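Mitochondrial association factor 1 (Toxoplasma gondii, PDB 6BXS) belongs to a parasite protein family linked to host-mitochondrial association, with a macro-domain-like fold, its own role probably being one of the family's ancestral functions. Local coordinates at residues 42-47 with 164-169; 211-216 with 251-256. One frame throughout, in Å; residues are numbered along the deposited sequence.

Contact 1 of 2, residues 42-47 with 164-169; sequences SKRVAT and NDVMLY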
loop_
_atom_site.group_PDB
_atom_site.type_symbol
_atom_site.label_atom_id
_atom_site.label_comp_id
_atom_site.label_asym_id
_atom_site.label_seq_id
_atom_site.Cartn_x
_atom_site.Cartn_y
_atom_site.Cartn_z
ATOM N N SER A 42 -18.722 2.470 -3.701
ATOM C CA SER A 42 -19.781 2.183 -2.740
ATOM C C SER A 42 -19.218 2.119 -1.324
ATOM O O SER A 42 -19.965 2.182 -0.346
ATOM C CB SER A 42 -20.482 0.870 -3.092
ATOM O OG SER A 42 -19.545 -0.180 -3.259
ATOM N N LYS A 43 -17.897 1.994 -1.222
ATOM C CA LYS A 43 -17.228 1.935 0.071
ATOM C C LYS A 43 -15.894 2.673 0.020
ATOM O O LYS A 43 -15.421 3.059 -1.052
ATOM C CB LYS A 43 -17.019 0.481 0.497
ATOM C CG LYS A 43 -16.055 -0.293 -0.382
ATOM C CD LYS A 43 -16.169 -1.794 -0.160
ATOM C CE LYS A 43 -17.493 -2.335 -0.677
ATOM N NZ LYS A 43 -17.449 -3.803 -0.907
ATOM N N ARG A 44 -15.295 2.867 1.190
ATOM C CA ARG A 44 -14.061 3.631 1.300
ATOM C C ARG A 44 -12.844 2.737 1.083
ATOM O O ARG A 44 -12.408 2.028 1.991
ATOM C CB ARG A 44 -13.975 4.312 2.664
ATOM C CG ARG A 44 -15.234 5.076 3.064
ATOM C CD ARG A 44 -15.054 5.758 4.412
ATOM N NE ARG A 44 -13.746 6.397 4.498
ATOM C CZ ARG A 44 -13.455 7.590 3.988
ATOM N NH1 ARG A 44 -12.227 8.073 4.106
ATOM N NH2 ARG A 44 -14.383 8.304 3.363
ATOM N N VAL A 45 -12.305 2.782 -0.131
ATOM C CA VAL A 45 -11.152 1.971 -0.502
ATOM C C VAL A 45 -9.875 2.807 -0.468
ATOM O O VAL A 45 -9.785 3.834 -1.138
ATOM C CB VAL A 45 -11.320 1.367 -1.908
ATOM C CG1 VAL A 45 -10.180 0.397 -2.217
ATOM C CG2 VAL A 45 -12.665 0.668 -2.031
ATOM N N ALA A 46 -8.899 2.360 0.317
ATOM C CA ALA A 46 -7.594 3.009 0.377
ATOM C C ALA A 46 -6.590 2.232 -0.463
ATOM O O ALA A 46 -6.355 1.051 -0.224
ATOM C CB ALA A 46 -7.115 3.115 1.815
ATOM N N THR A 47 -5.998 2.898 -1.448
ATOM C CA THR A 47 -5.061 2.243 -2.349
ATOM C C THR A 47 -3.629 2.392 -1.836
ATOM O O THR A 47 -3.229 3.462 -1.372
ATOM C CB THR A 47 -5.174 2.812 -3.771
ATOM O OG1 THR A 47 -6.528 2.678 -4.223
ATOM C CG2 THR A 47 -4.250 2.069 -4.724
ATOM N N ASN A 164 -12.748 8.569 -1.459
ATOM C CA ASN A 164 -11.441 8.261 -2.043
ATOM C C ASN A 164 -10.288 9.030 -1.395
ATOM O O ASN A 164 -9.208 9.132 -1.973
ATOM C CB ASN A 164 -11.460 8.555 -3.548
ATOM C CG ASN A 164 -12.390 7.633 -4.313
ATOM O OD1 ASN A 164 -12.682 6.523 -3.873
ATOM N ND2 ASN A 164 -12.854 8.091 -5.471
ATOM N N ASP A 165 -10.508 9.549 -0.191
ATOM C CA ASP A 165 -9.559 10.481 0.418
ATOM C C ASP A 165 -8.605 9.829 1.420
ATOM O O ASP A 165 -8.051 10.509 2.285
ATOM C CB ASP A 165 -10.322 11.614 1.105
ATOM C CG ASP A 165 -11.164 11.133 2.265
ATOM O OD1 ASP A 165 -11.355 9.906 2.404
ATOM O OD2 ASP A 165 -11.647 11.987 3.035
ATOM N N VAL A 166 -8.423 8.516 1.310
ATOM C CA VAL A 166 -7.396 7.817 2.077
ATOM C C VAL A 166 -6.481 7.040 1.141
ATOM O O VAL A 166 -6.948 6.313 0.264
ATOM C CB VAL A 166 -7.997 6.844 3.108
ATOM C CG1 VAL A 166 -6.890 6.105 3.857
ATOM C CG2 VAL A 166 -8.888 7.587 4.087
ATOM N N MET A 167 -5.176 7.204 1.338
ATOM C CA MET A 167 -4.182 6.441 0.598
ATOM C C MET A 167 -3.175 5.853 1.567
ATOM O O MET A 167 -3.023 6.337 2.689
ATOM C CB MET A 167 -3.466 7.315 -0.438
ATOM C CG MET A 167 -2.636 8.452 0.150
ATOM S SD MET A 167 -1.544 9.233 -1.060
ATOM C CE MET A 167 -0.280 7.979 -1.269
ATOM N N LEU A 168 -2.502 4.795 1.132
ATOM C CA LEU A 168 -1.371 4.253 1.861
ATOM C C LEU A 168 -0.133 4.278 0.973
ATOM O O LEU A 168 -0.230 4.380 -0.249
ATOM C CB LEU A 168 -1.656 2.830 2.346
ATOM C CG LEU A 168 -2.566 2.702 3.572
ATOM C CD1 LEU A 168 -3.902 2.109 3.174
ATOM C CD2 LEU A 168 -1.911 1.864 4.661
ATOM N N TYR A 169 1.023 4.187 1.617
ATOM C CA TYR A 169 2.318 4.230 0.950
ATOM C C TYR A 169 3.214 3.251 1.693
ATOM O O TYR A 169 3.344 3.333 2.915
ATOM C CB TYR A 169 2.889 5.655 0.966
ATOM C CG TYR A 169 4.216 5.858 0.250
ATOM C CD1 TYR A 169 5.403 5.364 0.781
ATOM C CD2 TYR A 169 4.284 6.584 -0.933
ATOM C CE1 TYR A 169 6.614 5.567 0.140
ATOM C CE2 TYR A 169 5.493 6.793 -1.582
ATOM C CZ TYR A 169 6.654 6.282 -1.040
ATOM O OH TYR A 169 7.858 6.485 -1.678
HETATM O O HOH W 1 -10.440 6.197 0.649
#

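Contact 2 of 2, residues 211-216 with 251-256; sequences VEAIRL and RVELQF. With SO4 (sulfate ion), chain D.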
loop_
_atom_site.group_PDB
_atom_site.type_symbol
_atom_site.label_atom_id
_atom_site.label_comp_id
_atom_site.label_asym_id
_atom_site.label_seq_id
_atom_site.Cartn_x
_atom_site.Cartn_y
_atom_site.Cartn_z
ATOM N N VAL A 211 -11.150 2.905 6.869
ATOM C CA VAL A 211 -10.723 2.174 5.686
ATOM C C VAL A 211 -11.498 0.865 5.640
ATOM O O VAL A 211 -11.300 -0.012 6.480
ATOM C CB VAL A 211 -9.216 1.891 5.692
ATOM C CG1 VAL A 211 -8.806 1.174 4.411
ATOM C CG2 VAL A 211 -8.434 3.188 5.853
ATOM N N GLU A 212 -12.381 0.744 4.656
ATOM C CA GLU A 212 -13.270 -0.407 4.559
ATOM C C GLU A 212 -12.705 -1.448 3.599
ATOM O O GLU A 212 -13.104 -2.611 3.620
ATOM C CB GLU A 212 -14.662 0.047 4.117
ATOM C CG GLU A 212 -15.157 1.261 4.896
ATOM C CD GLU A 212 -16.570 1.673 4.535
ATOM O OE1 GLU A 212 -17.421 1.742 5.448
ATOM O OE2 GLU A 212 -16.827 1.946 3.345
ATOM N N ALA A 213 -11.762 -1.023 2.765
ATOM C CA ALA A 213 -11.060 -1.936 1.876
ATOM C C ALA A 213 -9.700 -1.356 1.517
ATOM O O ALA A 213 -9.511 -0.140 1.565
ATOM C CB ALA A 213 -11.876 -2.194 0.625
ATOM N N ILE A 214 -8.755 -2.229 1.178
ATOM C CA ILE A 214 -7.462 -1.786 0.673
ATOM C C ILE A 214 -7.180 -2.391 -0.699
ATOM O O ILE A 214 -7.334 -3.596 -0.908
ATOM C CB ILE A 214 -6.309 -2.133 1.643
ATOM C CG1 ILE A 214 -6.414 -3.580 2.128
ATOM C CG2 ILE A 214 -6.327 -1.179 2.829
ATOM C CD1 ILE A 214 -5.220 -4.026 2.958
ATOM N N ARG A 215 -6.780 -1.528 -1.629
ATOM C CA ARG A 215 -6.450 -1.933 -2.989
ATOM C C ARG A 215 -4.935 -2.025 -3.142
ATOM O O ARG A 215 -4.234 -1.014 -3.067
ATOM C CB ARG A 215 -7.042 -0.941 -3.994
ATOM C CG ARG A 215 -6.781 -1.277 -5.452
ATOM C CD ARG A 215 -7.657 -0.433 -6.369
ATOM N NE ARG A 215 -9.080 -0.690 -6.154
ATOM C CZ ARG A 215 -10.066 -0.062 -6.789
ATOM N NH1 ARG A 215 -9.798 0.873 -7.691
ATOM N NH2 ARG A 215 -11.328 -0.370 -6.520
ATOM N N LEU A 216 -4.444 -3.242 -3.357
ATOM C CA LEU A 216 -3.011 -3.522 -3.340
ATOM C C LEU A 216 -2.446 -3.813 -4.727
ATOM O O LEU A 216 -3.101 -4.465 -5.539
ATOM C CB LEU A 216 -2.723 -4.722 -2.434
ATOM C CG LEU A 216 -3.158 -4.606 -0.975
ATOM C CD1 LEU A 216 -3.185 -5.970 -0.312
ATOM C CD2 LEU A 216 -2.223 -3.675 -0.238
ATOM N N ARG A 251 -11.606 -6.631 9.379
ATOM C CA ARG A 251 -12.846 -6.510 8.623
ATOM C C ARG A 251 -12.569 -5.946 7.237
ATOM O O ARG A 251 -13.401 -6.058 6.335
ATOM C CB ARG A 251 -13.840 -5.607 9.354
ATOM C CG ARG A 251 -14.242 -6.099 10.737
ATOM C CD ARG A 251 -14.839 -4.980 11.580
ATOM N NE ARG A 251 -13.940 -3.831 11.670
ATOM C CZ ARG A 251 -14.181 -2.735 12.384
ATOM N NH1 ARG A 251 -13.296 -1.748 12.391
ATOM N NH2 ARG A 251 -15.300 -2.622 13.090
ATOM N N VAL A 252 -11.397 -5.335 7.075
ATOM C CA VAL A 252 -11.046 -4.671 5.827
ATOM C C VAL A 252 -11.023 -5.675 4.677
ATOM O O VAL A 252 -10.526 -6.792 4.817
ATOM C CB VAL A 252 -9.672 -3.944 5.929
ATOM C CG1 VAL A 252 -8.505 -4.928 5.869
ATOM C CG2 VAL A 252 -9.535 -2.902 4.828
ATOM N N GLU A 253 -11.584 -5.261 3.545
ATOM C CA GLU A 253 -11.645 -6.090 2.346
ATOM C C GLU A 253 -10.361 -5.951 1.532
ATOM O O GLU A 253 -9.856 -4.844 1.343
ATOM C CB GLU A 253 -12.866 -5.693 1.508
ATOM C CG GLU A 253 -12.897 -6.248 0.089
ATOM C CD GLU A 253 -14.129 -5.799 -0.680
ATOM O OE1 GLU A 253 -15.256 -6.103 -0.235
ATOM O OE2 GLU A 253 -13.970 -5.134 -1.725
ATOM N N LEU A 254 -9.837 -7.077 1.054
ATOM C CA LEU A 254 -8.624 -7.080 0.242
ATOM C C LEU A 254 -8.948 -7.060 -1.250
ATOM O O LEU A 254 -9.749 -7.863 -1.735
ATOM C CB LEU A 254 -7.762 -8.304 0.561
ATOM C CG LEU A 254 -7.122 -8.378 1.948
ATOM C CD1 LEU A 254 -6.352 -9.681 2.095
ATOM C CD2 LEU A 254 -6.207 -7.195 2.192
ATOM N N GLN A 255 -8.317 -6.134 -1.964
ATOM C CA GLN A 255 -8.399 -6.069 -3.418
ATOM C C GLN A 255 -6.992 -6.033 -3.995
ATOM O O GLN A 255 -6.129 -5.319 -3.485
ATOM C CB GLN A 255 -9.180 -4.838 -3.875
ATOM C CG GLN A 255 -10.537 -4.667 -3.226
ATOM C CD GLN A 255 -11.237 -3.406 -3.689
ATOM O OE1 GLN A 255 -10.688 -2.626 -4.469
ATOM N NE2 GLN A 255 -12.458 -3.197 -3.212
ATOM N N PHE A 256 -6.764 -6.804 -5.055
ATOM C CA PHE A 256 -5.475 -6.814 -5.738
ATOM C C PHE A 256 -5.596 -6.264 -7.151
ATOM O O PHE A 256 -6.442 -6.700 -7.933
ATOM C CB PHE A 256 -4.894 -8.226 -5.771
ATOM C CG PHE A 256 -4.326 -8.673 -4.457
ATOM C CD1 PHE A 256 -3.034 -8.331 -4.098
ATOM C CD2 PHE A 256 -5.083 -9.427 -3.577
ATOM C CE1 PHE A 256 -2.507 -8.734 -2.886
ATOM C CE2 PHE A 256 -4.560 -9.834 -2.365
ATOM C CZ PHE A 256 -3.271 -9.486 -2.019
HETATM S S SO4 D . -10.207 -3.648 10.660
HETATM O O1 SO4 D . -8.788 -3.952 10.817
HETATM O O2 SO4 D . -10.509 -2.379 11.315
HETATM O O3 SO4 D . -10.533 -3.556 9.242
HETATM O O4 SO4 D . -10.999 -4.713 11.273
#

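Contact 1 of 2, residues 42-47 with 164-169
Two neighbouring parallel strands of the macro-domain sheet, 45-50 and 166-170, begin to pair here, and R44 and D165, in the loops leading into them, are joined by a salt bridge. R44 NH1 donates a hydrogen bond to D165 OD1 on its syn lone pair at 2.6 Å, the oxygen tilted 20° from the guanidinium plane. The guanidinium and carboxylate planes stand 75° apart, so one nitrogen and one oxygen meet rather than two matched pairs. The arginine chain, bent at chi3 (44°), brings NH1 round to the acid and also within 3.4 Å of V166 CG2. Both charges have further partners: R44 NE bonds to P210 O and NH2 to E162 O, while D165 OD2 pairs with K209.

Beyond the bridge the strands are still splayed. A water spans the gap, donating to V45 O and accepting from V166 N at 3.1 Å. Direct backbone bonding follows at L168 N, which donates to T47 O at 2.9 Å and almost straight (177°). Between the water and the T47-L168 bond, the small A46 lets the strands come close: its CA makes a CH...O contact with V166 O, and its CB touches V166 CG1 and L168 CD1, each at 3.6 Å. Two cations at D165 and the acceptors round R44 probably favour the ionised forms despite burial, and the bridge ties the incoming loops together.

Contact 2 of 2, residues 211-216 with 251-256
Backbone hydrogen bonds join strands 213-216 and 253-256 in parallel register, A213 beside E253 through to L216 beside F256. E253 N donates to E212 O, I214 N to E253 O at 2.8 Å, Q255 N to I214 O, and L216 N to Q255 O at 2.7 Å.

The polar side chains lie on the face carrying A213, R215, E253 and Q255. R215 grips Q255 OE1 side-on with NE at 3.0 Å and NH2 at 3.1 Å, the amide and guanidinium planes only 26° apart. Extended beyond CG, the glutamine turns its other end to E253, NE2 donating to OE2 at 2.9 Å. A primary amide suits this place because it accepts from a cation and donates to an anion at once; its rotation is thereby fixed. R215 also bonds to P35 O and D38.

Apolar side chains fill the other face. I214 CD1 presses on L254 CD2 at a tight 3.4 Å, the two chains side by side, and L216 CD1 lies 3.8 Å from F256 CE1. Helix 230-248 covers L254 and F256; helix 179-202 covers I214.

Just before strand 253-256, R251 binds a sulfate, probably from the crystallisation liquor. Its backbone N and its NE both donate to O4, and NH1 donates to O2 at 3.1 Å; V252 N adds a weak bond to O3, and N201 ND2 also bonds to the ion.

Strand 213-216, helix 230-248 and strand 253-256 form a beta-alpha-beta crossover, part of the three-layer alpha/beta/alpha architecture of macro domains.

Both contacts are buried and belong to one mixed sheet, their centres about 9 Å apart. Strands 45-50 and 213-216 are neighbours, so contact 1 and contact 2 together span four consecutive strands: 253-256, 213-216, 45-50 and 166-170. The seam between the contacts is itself bonded, R44 N lying 2.8 Å from E212 OE2 and A46 N 2.9 Å from A213 O. Their chemistry differs with place. Contact 1 takes in the incoming loops, where a charged pair and a water precede the direct strand pairing; contact 2 is regular parallel pairing along four residues, polar on one face and helix-covered on the other, with R251 exposed and E212 and E253 partly so.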